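Local coordinates for DR2417 (Deinococcus radiodurans, PDB 4XWW), which degrades RNA as an RNase J exonuclease, probably from the 5' end, and is probably involved in the maturation of rRNA, at residues T35-G40 with A159-K164; F241-A246 with A319-L324; Y250-I255 with L307-G312. All blocks are in the same frame, centred on the assembly; numbering follows the deposited sequence.

Contact 1: T35-G40 with A159-K164; sequences TVFRYG and AGYILK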
loop_
_atom_site.group_PDB
_atom_site.type_symbol
_atom_site.label_atom_id
_atom_site.label_comp_id
_atom_site.label_asym_id
_atom_site.label_seq_id
_atom_site.Cartn_x
_atom_site.Cartn_y
_atom_site.Cartn_z
ATOM N N THR A 35 -5.145 -14.318 -23.855
ATOM C CA THR A 35 -6.164 -13.912 -24.811
ATOM C C THR A 35 -6.398 -15.018 -25.834
ATOM O O THR A 35 -5.454 -15.564 -26.428
ATOM C CB THR A 35 -5.763 -12.616 -25.531
ATOM O OG1 THR A 35 -5.425 -11.625 -24.555
ATOM C CG2 THR A 35 -6.906 -12.102 -26.398
ATOM N N VAL A 36 -7.674 -15.328 -26.024
ATOM C CA VAL A 36 -8.109 -16.355 -26.950
ATOM C C VAL A 36 -8.666 -15.686 -28.194
ATOM O O VAL A 36 -9.437 -14.732 -28.103
ATOM C CB VAL A 36 -9.173 -17.270 -26.292
ATOM C CG1 VAL A 36 -9.803 -18.190 -27.300
ATOM C CG2 VAL A 36 -8.542 -18.058 -25.151
ATOM N N PHE A 37 -8.239 -16.181 -29.355
ATOM C CA PHE A 37 -8.838 -15.826 -30.639
ATOM C C PHE A 37 -9.533 -17.039 -31.224
ATOM O O PHE A 37 -8.934 -18.107 -31.330
ATOM C CB PHE A 37 -7.781 -15.302 -31.614
ATOM C CG PHE A 37 -7.163 -14.004 -31.179
ATOM C CD1 PHE A 37 -7.760 -12.797 -31.505
ATOM C CD2 PHE A 37 -5.995 -13.990 -30.426
ATOM C CE1 PHE A 37 -7.199 -11.590 -31.085
ATOM C CE2 PHE A 37 -5.431 -12.789 -30.015
ATOM C CZ PHE A 37 -6.033 -11.592 -30.352
ATOM N N ARG A 38 -10.803 -16.888 -31.589
ATOM C CA ARG A 38 -11.535 -17.999 -32.161
ATOM C C ARG A 38 -12.204 -17.611 -33.470
ATOM O O ARG A 38 -12.922 -16.613 -33.547
ATOM C CB ARG A 38 -12.592 -18.544 -31.195
ATOM C CG ARG A 38 -13.337 -19.752 -31.782
ATOM C CD ARG A 38 -14.337 -20.378 -30.821
ATOM N NE ARG A 38 -15.093 -21.420 -31.521
ATOM C CZ ARG A 38 -16.157 -22.048 -31.034
ATOM N NH1 ARG A 38 -16.619 -21.752 -29.828
ATOM N NH2 ARG A 38 -16.765 -22.977 -31.766
ATOM N N TYR A 39 -11.922 -18.410 -34.491
ATOM C CA TYR A 39 -12.626 -18.332 -35.771
ATOM C C TYR A 39 -13.091 -19.724 -36.205
ATOM O O TYR A 39 -12.277 -20.610 -36.481
ATOM C CB TYR A 39 -11.737 -17.713 -36.853
ATOM C CG TYR A 39 -12.519 -17.419 -38.111
ATOM C CD1 TYR A 39 -12.715 -18.404 -39.067
ATOM C CD2 TYR A 39 -13.106 -16.177 -38.319
ATOM C CE1 TYR A 39 -13.451 -18.163 -40.198
ATOM C CE2 TYR A 39 -13.855 -15.924 -39.468
ATOM C CZ TYR A 39 -14.015 -16.930 -40.403
ATOM O OH TYR A 39 -14.743 -16.721 -41.556
ATOM N N GLY A 40 -14.403 -19.914 -36.274
ATOM C CA GLY A 40 -14.961 -21.220 -36.579
ATOM C C GLY A 40 -14.539 -22.198 -35.504
ATOM O O GLY A 40 -14.729 -21.929 -34.318
ATOM N N ALA A 159 7.780 -8.991 -28.353
ATOM C CA ALA A 159 7.142 -8.808 -29.647
ATOM C C ALA A 159 5.742 -8.277 -29.527
ATOM O O ALA A 159 5.030 -8.559 -28.562
ATOM C CB ALA A 159 7.108 -10.134 -30.437
ATOM N N GLY A 160 5.356 -7.517 -30.542
ATOM C CA GLY A 160 3.962 -7.377 -30.901
ATOM C C GLY A 160 3.700 -8.332 -32.060
ATOM O O GLY A 160 4.626 -9.004 -32.579
ATOM N N TYR A 161 2.445 -8.442 -32.470
ATOM C CA TYR A 161 2.154 -9.282 -33.631
ATOM C C TYR A 161 0.948 -8.765 -34.401
ATOM O O TYR A 161 0.085 -8.069 -33.866
ATOM C CB TYR A 161 1.922 -10.756 -33.223
ATOM C CG TYR A 161 0.755 -10.923 -32.287
ATOM C CD1 TYR A 161 0.929 -10.806 -30.917
ATOM C CD2 TYR A 161 -0.528 -11.163 -32.769
ATOM C CE1 TYR A 161 -0.147 -10.919 -30.046
ATOM C CE2 TYR A 161 -1.603 -11.278 -31.911
ATOM C CZ TYR A 161 -1.404 -11.167 -30.553
ATOM O OH TYR A 161 -2.473 -11.272 -29.706
ATOM N N ILE A 162 0.913 -9.114 -35.675
ATOM C CA ILE A 162 -0.271 -8.922 -36.489
ATOM C C ILE A 162 -0.907 -10.276 -36.744
ATOM O O ILE A 162 -0.268 -11.184 -37.288
ATOM C CB ILE A 162 0.064 -8.227 -37.814
ATOM C CG1 ILE A 162 0.719 -6.879 -37.493
ATOM C CG2 ILE A 162 -1.201 -8.088 -38.668
ATOM C CD1 ILE A 162 1.273 -6.103 -38.650
ATOM N N LEU A 163 -2.150 -10.413 -36.297
ATOM C CA LEU A 163 -2.920 -11.618 -36.516
ATOM C C LEU A 163 -3.842 -11.414 -37.695
ATOM O O LEU A 163 -4.778 -10.617 -37.635
ATOM C CB LEU A 163 -3.720 -11.981 -35.264
ATOM C CG LEU A 163 -4.377 -13.357 -35.303
ATOM C CD1 LEU A 163 -3.310 -14.450 -35.295
ATOM C CD2 LEU A 163 -5.360 -13.537 -34.152
ATOM N N LYS A 164 -3.559 -12.134 -38.771
ATOM C CA LYS A 164 -4.299 -11.991 -40.018
ATOM C C LYS A 164 -5.382 -13.043 -40.034
ATOM O O LYS A 164 -5.103 -14.222 -39.879
ATOM C CB LYS A 164 -3.348 -12.106 -41.206
ATOM C CG LYS A 164 -2.154 -11.137 -41.088
ATOM C CD LYS A 164 -0.997 -11.465 -42.027
ATOM C CE LYS A 164 0.212 -10.591 -41.686
ATOM N NZ LYS A 164 1.351 -10.764 -42.644
#

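Contact 2: F241-A246 with A319-L324; sequences FLTTFA and AVLGRL. With nucleotides of chain C.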
loop_
_atom_site.group_PDB
_atom_site.type_symbol
_atom_site.label_atom_id
_atom_site.label_comp_id
_atom_site.label_asym_id
_atom_site.label_seq_id
_atom_site.Cartn_x
_atom_site.Cartn_y
_atom_site.Cartn_z
ATOM N N PHE A 241 25.782 -0.678 -4.050
ATOM C CA PHE A 241 24.788 -1.729 -4.188
ATOM C C PHE A 241 23.653 -1.178 -5.010
ATOM O O PHE A 241 23.181 -0.063 -4.774
ATOM C CB PHE A 241 24.266 -2.207 -2.828
ATOM C CG PHE A 241 25.330 -2.727 -1.896
ATOM C CD1 PHE A 241 26.204 -1.855 -1.258
ATOM C CD2 PHE A 241 25.439 -4.081 -1.628
ATOM C CE1 PHE A 241 27.189 -2.337 -0.390
ATOM C CE2 PHE A 241 26.401 -4.567 -0.758
ATOM C CZ PHE A 241 27.286 -3.697 -0.146
ATOM N N LEU A 242 23.202 -1.946 -5.992
ATOM C CA LEU A 242 22.100 -1.503 -6.820
ATOM C C LEU A 242 21.089 -2.640 -6.960
ATOM O O LEU A 242 21.483 -3.784 -7.110
ATOM C CB LEU A 242 22.612 -1.057 -8.203
ATOM C CG LEU A 242 21.570 -0.551 -9.196
ATOM C CD1 LEU A 242 22.208 0.501 -10.111
ATOM C CD2 LEU A 242 20.988 -1.709 -10.045
ATOM N N THR A 243 19.801 -2.313 -6.894
ATOM C CA THR A 243 18.743 -3.296 -7.138
ATOM C C THR A 243 17.843 -2.818 -8.241
ATOM O O THR A 243 17.632 -1.620 -8.426
ATOM C CB THR A 243 17.902 -3.577 -5.862
ATOM O OG1 THR A 243 16.980 -4.647 -6.111
ATOM C CG2 THR A 243 17.108 -2.333 -5.434
ATOM N N THR A 244 17.353 -3.774 -9.033
ATOM C CA THR A 244 16.408 -3.510 -10.089
ATOM C C THR A 244 15.713 -4.860 -10.312
ATOM O O THR A 244 16.030 -5.823 -9.614
ATOM C CB THR A 244 17.124 -2.986 -11.351
ATOM O OG1 THR A 244 16.176 -2.512 -12.304
ATOM C CG2 THR A 244 17.995 -4.077 -11.954
ATOM N N PHE A 245 14.761 -4.953 -11.238
ATOM C CA PHE A 245 14.185 -6.264 -11.560
ATOM C C PHE A 245 15.276 -7.155 -12.143
ATOM O O PHE A 245 16.041 -6.691 -12.974
ATOM C CB PHE A 245 13.025 -6.131 -12.566
ATOM C CG PHE A 245 12.057 -5.027 -12.242
ATOM C CD1 PHE A 245 11.305 -5.066 -11.085
ATOM C CD2 PHE A 245 11.896 -3.951 -13.105
ATOM C CE1 PHE A 245 10.413 -4.049 -10.786
ATOM C CE2 PHE A 245 11.004 -2.930 -12.815
ATOM C CZ PHE A 245 10.263 -2.980 -11.656
ATOM N N ALA A 246 15.357 -8.431 -11.752
ATOM C CA ALA A 246 16.420 -9.304 -12.283
ATOM C C ALA A 246 16.301 -9.504 -13.795
ATOM O O ALA A 246 17.275 -9.809 -14.466
ATOM C CB ALA A 246 16.415 -10.659 -11.587
ATOM N N ALA A 319 14.755 -11.208 0.008
ATOM C CA ALA A 319 15.664 -10.998 -1.110
ATOM C C ALA A 319 16.918 -10.331 -0.570
ATOM O O ALA A 319 17.007 -10.043 0.624
ATOM C CB ALA A 319 15.026 -10.158 -2.206
ATOM N N VAL A 320 17.883 -10.079 -1.444
ATOM C CA VAL A 320 19.195 -9.652 -0.969
ATOM C C VAL A 320 19.154 -8.265 -0.333
ATOM O O VAL A 320 19.647 -8.086 0.790
ATOM C CB VAL A 320 20.237 -9.699 -2.118
ATOM C CG1 VAL A 320 21.519 -8.989 -1.709
ATOM C CG2 VAL A 320 20.522 -11.139 -2.455
ATOM N N LEU A 321 18.554 -7.298 -1.014
ATOM C CA LEU A 321 18.465 -5.968 -0.444
ATOM C C LEU A 321 17.757 -6.007 0.927
ATOM O O LEU A 321 18.222 -5.395 1.886
ATOM C CB LEU A 321 17.756 -5.016 -1.389
ATOM C CG LEU A 321 17.707 -3.596 -0.832
ATOM C CD1 LEU A 321 19.112 -3.017 -0.627
ATOM C CD2 LEU A 321 16.880 -2.745 -1.755
ATOM N N GLY A 322 16.648 -6.738 1.020
ATOM C CA GLY A 322 15.972 -6.906 2.301
ATOM C C GLY A 322 16.866 -7.413 3.405
ATOM O O GLY A 322 16.885 -6.867 4.513
ATOM N N ARG A 323 17.639 -8.450 3.119
ATOM C CA ARG A 323 18.508 -8.982 4.146
ATOM C C ARG A 323 19.631 -8.002 4.497
ATOM O O ARG A 323 19.992 -7.875 5.665
ATOM C CB ARG A 323 19.064 -10.333 3.719
ATOM C CG ARG A 323 17.954 -11.313 3.401
ATOM C CD ARG A 323 18.403 -12.735 3.552
ATOM N NE ARG A 323 19.616 -13.015 2.794
ATOM C CZ ARG A 323 19.640 -13.310 1.497
ATOM N NH1 ARG A 323 18.510 -13.354 0.801
ATOM N NH2 ARG A 323 20.795 -13.561 0.897
ATOM N N LEU A 324 20.168 -7.302 3.502
ATOM C CA LEU A 324 21.164 -6.257 3.763
ATOM C C LEU A 324 20.597 -5.160 4.668
ATOM O O LEU A 324 21.261 -4.738 5.625
ATOM C CB LEU A 324 21.662 -5.648 2.440
ATOM C CG LEU A 324 22.512 -6.564 1.567
ATOM C CD1 LEU A 324 22.761 -5.913 0.222
ATOM C CD2 LEU A 324 23.811 -6.853 2.272
ATOM P P U C 7 17.373 -18.285 -1.136
ATOM O OP1 U C 7 18.187 -17.493 -2.089
ATOM O OP2 U C 7 17.009 -19.682 -1.472
ATOM O "O5'" U C 7 18.100 -18.287 0.280
ATOM C "C5'" U C 7 18.613 -17.071 0.849
ATOM C "C4'" U C 7 18.290 -17.007 2.324
ATOM O "O4'" U C 7 18.487 -18.321 2.916
ATOM C "C3'" U C 7 19.158 -16.056 3.137
ATOM O "O3'" U C 7 18.428 -15.545 4.246
ATOM C "C2'" U C 7 20.283 -16.968 3.609
ATOM O "O2'" U C 7 20.926 -16.499 4.775
ATOM C "C1'" U C 7 19.516 -18.259 3.892
ATOM N N1 U C 7 20.337 -19.481 3.809
ATOM C C2 U C 7 21.569 -19.465 4.436
ATOM O O2 U C 7 21.996 -18.493 5.035
ATOM N N3 U C 7 22.282 -20.633 4.333
ATOM C C4 U C 7 21.903 -21.791 3.690
ATOM O O4 U C 7 22.664 -22.761 3.687
ATOM C C5 U C 7 20.615 -21.731 3.072
ATOM C C6 U C 7 19.891 -20.610 3.155
ATOM P P U C 5 12.706 -10.377 -9.206
ATOM O OP1 U C 5 12.076 -9.113 -8.765
ATOM O OP2 U C 5 14.056 -10.350 -9.804
ATOM O "O5'" U C 5 12.742 -11.373 -7.966
ATOM C "C5'" U C 5 13.531 -11.044 -6.814
ATOM C "C4'" U C 5 12.922 -11.627 -5.563
ATOM O "O4'" U C 5 11.549 -12.036 -5.807
ATOM C "C3'" U C 5 13.577 -12.894 -5.043
ATOM O "O3'" U C 5 14.792 -12.632 -4.356
ATOM C "C2'" U C 5 12.479 -13.450 -4.150
ATOM O "O2'" U C 5 12.373 -12.768 -2.920
ATOM C "C1'" U C 5 11.244 -13.169 -5.006
ATOM N N1 U C 5 10.913 -14.296 -5.888
ATOM C C2 U C 5 10.182 -15.334 -5.344
ATOM O O2 U C 5 9.793 -15.333 -4.189
ATOM N N3 U C 5 9.916 -16.365 -6.207
ATOM C C4 U C 5 10.301 -16.475 -7.524
ATOM O O4 U C 5 9.980 -17.473 -8.171
ATOM C C5 U C 5 11.064 -15.366 -8.013
ATOM C C6 U C 5 11.343 -14.343 -7.195
ATOM P P U C 6 15.977 -13.690 -4.434
ATOM O OP1 U C 6 17.158 -13.125 -3.729
ATOM O OP2 U C 6 16.088 -14.178 -5.838
ATOM O "O5'" U C 6 15.424 -14.921 -3.580
ATOM C "C5'" U C 6 14.984 -14.762 -2.240
ATOM C "C4'" U C 6 14.291 -16.008 -1.748
ATOM O "O4'" U C 6 13.095 -16.246 -2.535
ATOM C "C3'" U C 6 15.088 -17.294 -1.889
ATOM O "O3'" U C 6 16.029 -17.483 -0.849
ATOM C "C2'" U C 6 14.001 -18.358 -1.947
ATOM O "O2'" U C 6 13.483 -18.619 -0.652
ATOM C "C1'" U C 6 12.926 -17.633 -2.754
ATOM N N1 U C 6 13.045 -17.913 -4.207
ATOM C C2 U C 6 12.399 -19.036 -4.694
ATOM O O2 U C 6 11.745 -19.780 -3.985
ATOM N N3 U C 6 12.543 -19.254 -6.046
ATOM C C4 U C 6 13.255 -18.486 -6.945
ATOM O O4 U C 6 13.291 -18.814 -8.133
ATOM C C5 U C 6 13.897 -17.344 -6.366
ATOM C C6 U C 6 13.772 -17.109 -5.056
#

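Contact 3: Y250-I255 with L307-G312; sequences YRIQNI and LFVCTG. With nucleotides of chain C.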
loop_
_atom_site.group_PDB
_atom_site.type_symbol
_atom_site.label_atom_id
_atom_site.label_comp_id
_atom_site.label_asym_id
_atom_site.label_seq_id
_atom_site.Cartn_x
_atom_site.Cartn_y
_atom_site.Cartn_z
ATOM N N TYR A 250 18.359 -4.981 -20.231
ATOM C CA TYR A 250 19.004 -3.771 -20.765
ATOM C C TYR A 250 19.654 -2.928 -19.662
ATOM O O TYR A 250 20.813 -2.523 -19.776
ATOM C CB TYR A 250 18.018 -2.884 -21.516
ATOM C CG TYR A 250 17.324 -3.546 -22.672
ATOM C CD1 TYR A 250 18.006 -4.408 -23.539
ATOM C CD2 TYR A 250 15.983 -3.303 -22.908
ATOM C CE1 TYR A 250 17.332 -5.018 -24.618
ATOM C CE2 TYR A 250 15.321 -3.885 -23.965
ATOM C CZ TYR A 250 15.988 -4.735 -24.813
ATOM O OH TYR A 250 15.277 -5.298 -25.845
ATOM N N ARG A 251 18.869 -2.625 -18.634
ATOM C CA ARG A 251 19.344 -1.895 -17.449
ATOM C C ARG A 251 20.613 -2.522 -16.865
ATOM O O ARG A 251 21.619 -1.832 -16.623
ATOM C CB ARG A 251 18.234 -1.862 -16.397
ATOM C CG ARG A 251 18.521 -1.027 -15.114
ATOM C CD ARG A 251 18.242 0.471 -15.292
ATOM N NE ARG A 251 16.925 0.743 -15.857
ATOM C CZ ARG A 251 15.783 0.804 -15.173
ATOM N NH1 ARG A 251 15.772 0.648 -13.835
ATOM N NH2 ARG A 251 14.652 1.058 -15.838
ATOM N N ILE A 252 20.567 -3.828 -16.630
ATOM C CA ILE A 252 21.703 -4.508 -16.030
ATOM C C ILE A 252 22.911 -4.496 -16.969
ATOM O O ILE A 252 24.030 -4.250 -16.533
ATOM C CB ILE A 252 21.344 -5.942 -15.630
ATOM C CG1 ILE A 252 20.271 -5.895 -14.533
ATOM C CG2 ILE A 252 22.573 -6.656 -15.113
ATOM C CD1 ILE A 252 19.622 -7.240 -14.205
ATOM N N GLN A 253 22.700 -4.741 -18.256
ATOM C CA GLN A 253 23.836 -4.714 -19.182
ATOM C C GLN A 253 24.489 -3.332 -19.184
ATOM O O GLN A 253 25.715 -3.207 -19.130
ATOM C CB GLN A 253 23.416 -5.074 -20.609
ATOM C CG GLN A 253 24.569 -4.950 -21.612
ATOM C CD GLN A 253 25.628 -6.031 -21.433
ATOM O OE1 GLN A 253 25.310 -7.191 -21.170
ATOM N NE2 GLN A 253 26.896 -5.660 -21.615
ATOM N N ASN A 254 23.669 -2.294 -19.231
ATOM C CA ASN A 254 24.219 -0.939 -19.211
ATOM C C ASN A 254 24.984 -0.663 -17.914
ATOM O O ASN A 254 26.000 0.026 -17.926
ATOM C CB ASN A 254 23.103 0.088 -19.429
ATOM C CG ASN A 254 22.531 0.039 -20.844
ATOM O OD1 ASN A 254 23.209 -0.375 -21.794
ATOM N ND2 ASN A 254 21.293 0.493 -20.994
ATOM N N ILE A 255 24.534 -1.250 -16.809
ATOM C CA ILE A 255 25.260 -1.124 -15.548
ATOM C C ILE A 255 26.597 -1.885 -15.612
ATOM O O ILE A 255 27.615 -1.409 -15.107
ATOM C CB ILE A 255 24.399 -1.623 -14.367
ATOM C CG1 ILE A 255 23.210 -0.670 -14.171
ATOM C CG2 ILE A 255 25.255 -1.823 -13.100
ATOM C CD1 ILE A 255 22.072 -1.309 -13.399
ATOM N N LEU A 307 30.840 -3.219 -7.174
ATOM C CA LEU A 307 29.425 -2.984 -7.418
ATOM C C LEU A 307 28.622 -4.285 -7.267
ATOM O O LEU A 307 28.935 -5.299 -7.892
ATOM C CB LEU A 307 29.214 -2.376 -8.813
ATOM C CG LEU A 307 27.831 -1.748 -9.023
ATOM C CD1 LEU A 307 27.922 -0.582 -9.988
ATOM C CD2 LEU A 307 26.855 -2.766 -9.560
ATOM N N PHE A 308 27.599 -4.249 -6.421
ATOM C CA PHE A 308 26.699 -5.377 -6.229
ATOM C C PHE A 308 25.390 -5.097 -6.957
ATOM O O PHE A 308 24.754 -4.075 -6.703
ATOM C CB PHE A 308 26.396 -5.601 -4.739
ATOM C CG PHE A 308 27.561 -6.049 -3.923
ATOM C CD1 PHE A 308 28.402 -5.123 -3.317
ATOM C CD2 PHE A 308 27.791 -7.395 -3.698
ATOM C CE1 PHE A 308 29.466 -5.546 -2.529
ATOM C CE2 PHE A 308 28.844 -7.815 -2.925
ATOM C CZ PHE A 308 29.687 -6.890 -2.339
ATOM N N VAL A 309 24.979 -6.004 -7.836
ATOM C CA VAL A 309 23.662 -5.923 -8.469
ATOM C C VAL A 309 22.812 -6.972 -7.765
ATOM O O VAL A 309 23.148 -8.144 -7.793
ATOM C CB VAL A 309 23.725 -6.186 -9.984
ATOM C CG1 VAL A 309 22.349 -6.067 -10.599
ATOM C CG2 VAL A 309 24.678 -5.219 -10.645
ATOM N N CYS A 310 21.747 -6.525 -7.081
ATOM C CA CYS A 310 21.030 -7.326 -6.068
ATOM C C CYS A 310 19.524 -7.488 -6.336
ATOM O O CYS A 310 18.879 -6.576 -6.831
ATOM C CB CYS A 310 21.164 -6.686 -4.686
ATOM S SG CYS A 310 22.820 -6.215 -4.115
ATOM N N THR A 311 18.964 -8.635 -5.939
ATOM C CA THR A 311 17.528 -8.838 -5.917
ATOM C C THR A 311 16.882 -8.028 -4.798
ATOM O O THR A 311 17.547 -7.676 -3.830
ATOM C CB THR A 311 17.206 -10.304 -5.696
ATOM O OG1 THR A 311 17.909 -10.771 -4.540
ATOM C CG2 THR A 311 17.640 -11.147 -6.912
ATOM N N GLY A 312 15.584 -7.778 -4.924
ATOM C CA GLY A 312 14.840 -7.161 -3.850
ATOM C C GLY A 312 14.249 -5.799 -4.120
ATOM O O GLY A 312 13.890 -5.111 -3.175
ATOM P P U C 6 15.977 -13.690 -4.434
ATOM O OP1 U C 6 17.158 -13.125 -3.729
ATOM O OP2 U C 6 16.088 -14.178 -5.838
ATOM O "O5'" U C 6 15.424 -14.921 -3.580
ATOM C "C5'" U C 6 14.984 -14.762 -2.240
ATOM C "C4'" U C 6 14.291 -16.008 -1.748
ATOM O "O4'" U C 6 13.095 -16.246 -2.535
ATOM C "C3'" U C 6 15.088 -17.294 -1.889
ATOM O "O3'" U C 6 16.029 -17.483 -0.849
ATOM C "C2'" U C 6 14.001 -18.358 -1.947
ATOM O "O2'" U C 6 13.483 -18.619 -0.652
ATOM C "C1'" U C 6 12.926 -17.633 -2.754
ATOM N N1 U C 6 13.045 -17.913 -4.207
ATOM C C2 U C 6 12.399 -19.036 -4.694
ATOM O O2 U C 6 11.745 -19.780 -3.985
ATOM N N3 U C 6 12.543 -19.254 -6.046
ATOM C C4 U C 6 13.255 -18.486 -6.945
ATOM O O4 U C 6 13.291 -18.814 -8.133
ATOM C C5 U C 6 13.897 -17.344 -6.366
ATOM C C6 U C 6 13.772 -17.109 -5.056
ATOM P P U C 5 12.706 -10.377 -9.206
ATOM O OP1 U C 5 12.076 -9.113 -8.765
ATOM O OP2 U C 5 14.056 -10.350 -9.804
ATOM O "O5'" U C 5 12.742 -11.373 -7.966
ATOM C "C5'" U C 5 13.531 -11.044 -6.814
ATOM C "C4'" U C 5 12.922 -11.627 -5.563
ATOM O "O4'" U C 5 11.549 -12.036 -5.807
ATOM C "C3'" U C 5 13.577 -12.894 -5.043
ATOM O "O3'" U C 5 14.792 -12.632 -4.356
ATOM C "C2'" U C 5 12.479 -13.450 -4.150
ATOM O "O2'" U C 5 12.373 -12.768 -2.920
ATOM C "C1'" U C 5 11.244 -13.169 -5.006
ATOM N N1 U C 5 10.913 -14.296 -5.888
ATOM C C2 U C 5 10.182 -15.334 -5.344
ATOM O O2 U C 5 9.793 -15.333 -4.189
ATOM N N3 U C 5 9.916 -16.365 -6.207
ATOM C C4 U C 5 10.301 -16.475 -7.524
ATOM O O4 U C 5 9.980 -17.473 -8.171
ATOM C C5 U C 5 11.064 -15.366 -8.013
ATOM C C6 U C 5 11.343 -14.343 -7.195
#

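Contact 1: T35-G40 with A159-K164
Phe37 reaches from strand 34-39 toward strand 159-165 and meets Leu163 with its ring face and Tyr161 with its ring edge. The touching begins at the root of the side chain, where Phe37 CB lies 3.9 Å from Leu163 CD2. With CG anti to the carbonyl carbon (chi1 -65°), the ring slides past the leucine, which points the opposite way. The same methyl, Leu163 CD2, lies over the CG end of the face, 3.5 Å from Phe37 CG and 4.1 Å from Phe37 CE1. This is a CH-pi contact, with CD2 3.7 Å from the ring centroid and 19° off its normal. The two strands belong to different beta-sheets, packed face to face in the alpha-beta/beta-alpha sandwich of the metallo-beta-lactamase fold, so between these segments the contact is made by side chains. A flat, wide phenylalanine suits this position, as it can also touch Val21 and Val46 on the strands flanking its own. At the far rim Tyr161 comes from the opposite direction and sets its hydroxyl near the ring plane, OH lying 3.3 Å from Phe37 CE2 and 3.6 Å from CZ. Those C-H groups are slightly positive and probably welcome the oxygen. Tyr161 OH is also hydrogen-bonded with His172 ND1, which satisfies the buried phenol, while the tyrosine side chain stands about 9 Å from those of the zinc ligands His84 and His89.

Contact 2: F241-A246 with A319-L324
This is apolar helix-on-strand packing in the beta-CASP domain, where helix 320-326 lies against strand 240-243 of the parallel sheet. The helix belongs to a beta-alpha-beta crossover from strand 306-310 to strand 339-342, and strand 240-243 is the one it passes over. Two pairs, one helical turn apart, make the contact. Leu324 CD1 approaches the Phe241 ring obliquely, 3.7 Å from CD2. Thr243 CG2 meets Leu321 CD2 at 3.7 Å, the two side chains at about a right angle. Thr243 is fitted to this double task by its torsion: chi1 of -174° places OG1 anti to the backbone N, where it hydrogen-bonds to Cys310 O, and leaves the methyl for the leucine. Past the strand, Ala246 N donates a 3.0 Å hydrogen bond to U5 OP2 of chain C. Ala319, the N-cap of the helix, packs its CB 3.3 Å from U5 O3'. Its small side chain is consistent with so close an approach of the RNA backbone. Oily, undirected packing thus holds the helix on the sheet, while its N-terminus lies near U6 OP1 of chain C; Val320 N is given to Thr311 OG1, so any help to the phosphate is probably only electrostatic.

Contact 3: Y250-I255 with L307-G312
With CG1 of Ile255 anti to the carbonyl carbon (chi1 -67°), CG2 is left anti to the backbone N, while Leu307 has CG itself anti to N (chi1 -164°), which turns a methyl of each toward the other across the interface of helix 249-261 and strand 306-310. The two side chains meet at about a right angle, Ile255 CG2 lying 4.0 Å from Leu307 CD2. The same isoleucine methyl reaches Val309 CG2 at 4.2 Å and thus sits against two strand residues that face the helix in alternation. One turn back, Ile252 adds a looser touch, its CG1 4.5 Å from Val309 CG1. Branched aliphatic side chains fill the layer between helix and strand, whose axes pass 10.9 Å apart and run nearly antiparallel at 172°. That geometry belongs to a beta-alpha-beta crossover: helix 249-261 links strand 240-243 to strand 265-269 and packs over strand 306-310 between them, in the parallel sheet of the beta-CASP domain. Met273 covers Ile252 and Val309 from helix 271-282, and Leu229 and Ile233 of helix 222-234 touch Ile255 and Leu307. Beyond the strand's C-terminal end the character changes. Thr311 OG1 donates a short hydrogen bond of 2.6 Å to OP1 of U6 of chain C and accepts another from Val320 N, which fixes the hydroxyl between the start of helix 320-326 and the RNA phosphate.

How the contacts relate
All three contacts are buried, and side chains alone carry each between its segments. Contact 1 stands apart in the metallo-beta-lactamase part, its centre about 38 Å and 35 Å from the centres of contacts 2 and 3, and joins strands of two different sheets through an aromatic ring held between a leucine methyl and a tyrosine hydroxyl. Contacts 2 and 3 share the beta-CASP sheet: strands 240-243 and 306-310 are hydrogen-bonded neighbours, and helices 320-326 and 249-261 lie on opposite faces. Their packing is mostly aliphatic. Both run on to bound RNA at the strand ends, where backbone N-H and threonine hydroxyl take phosphate; in contact 1 the one polar group that touches, the Tyr161 hydroxyl, is paired with His172.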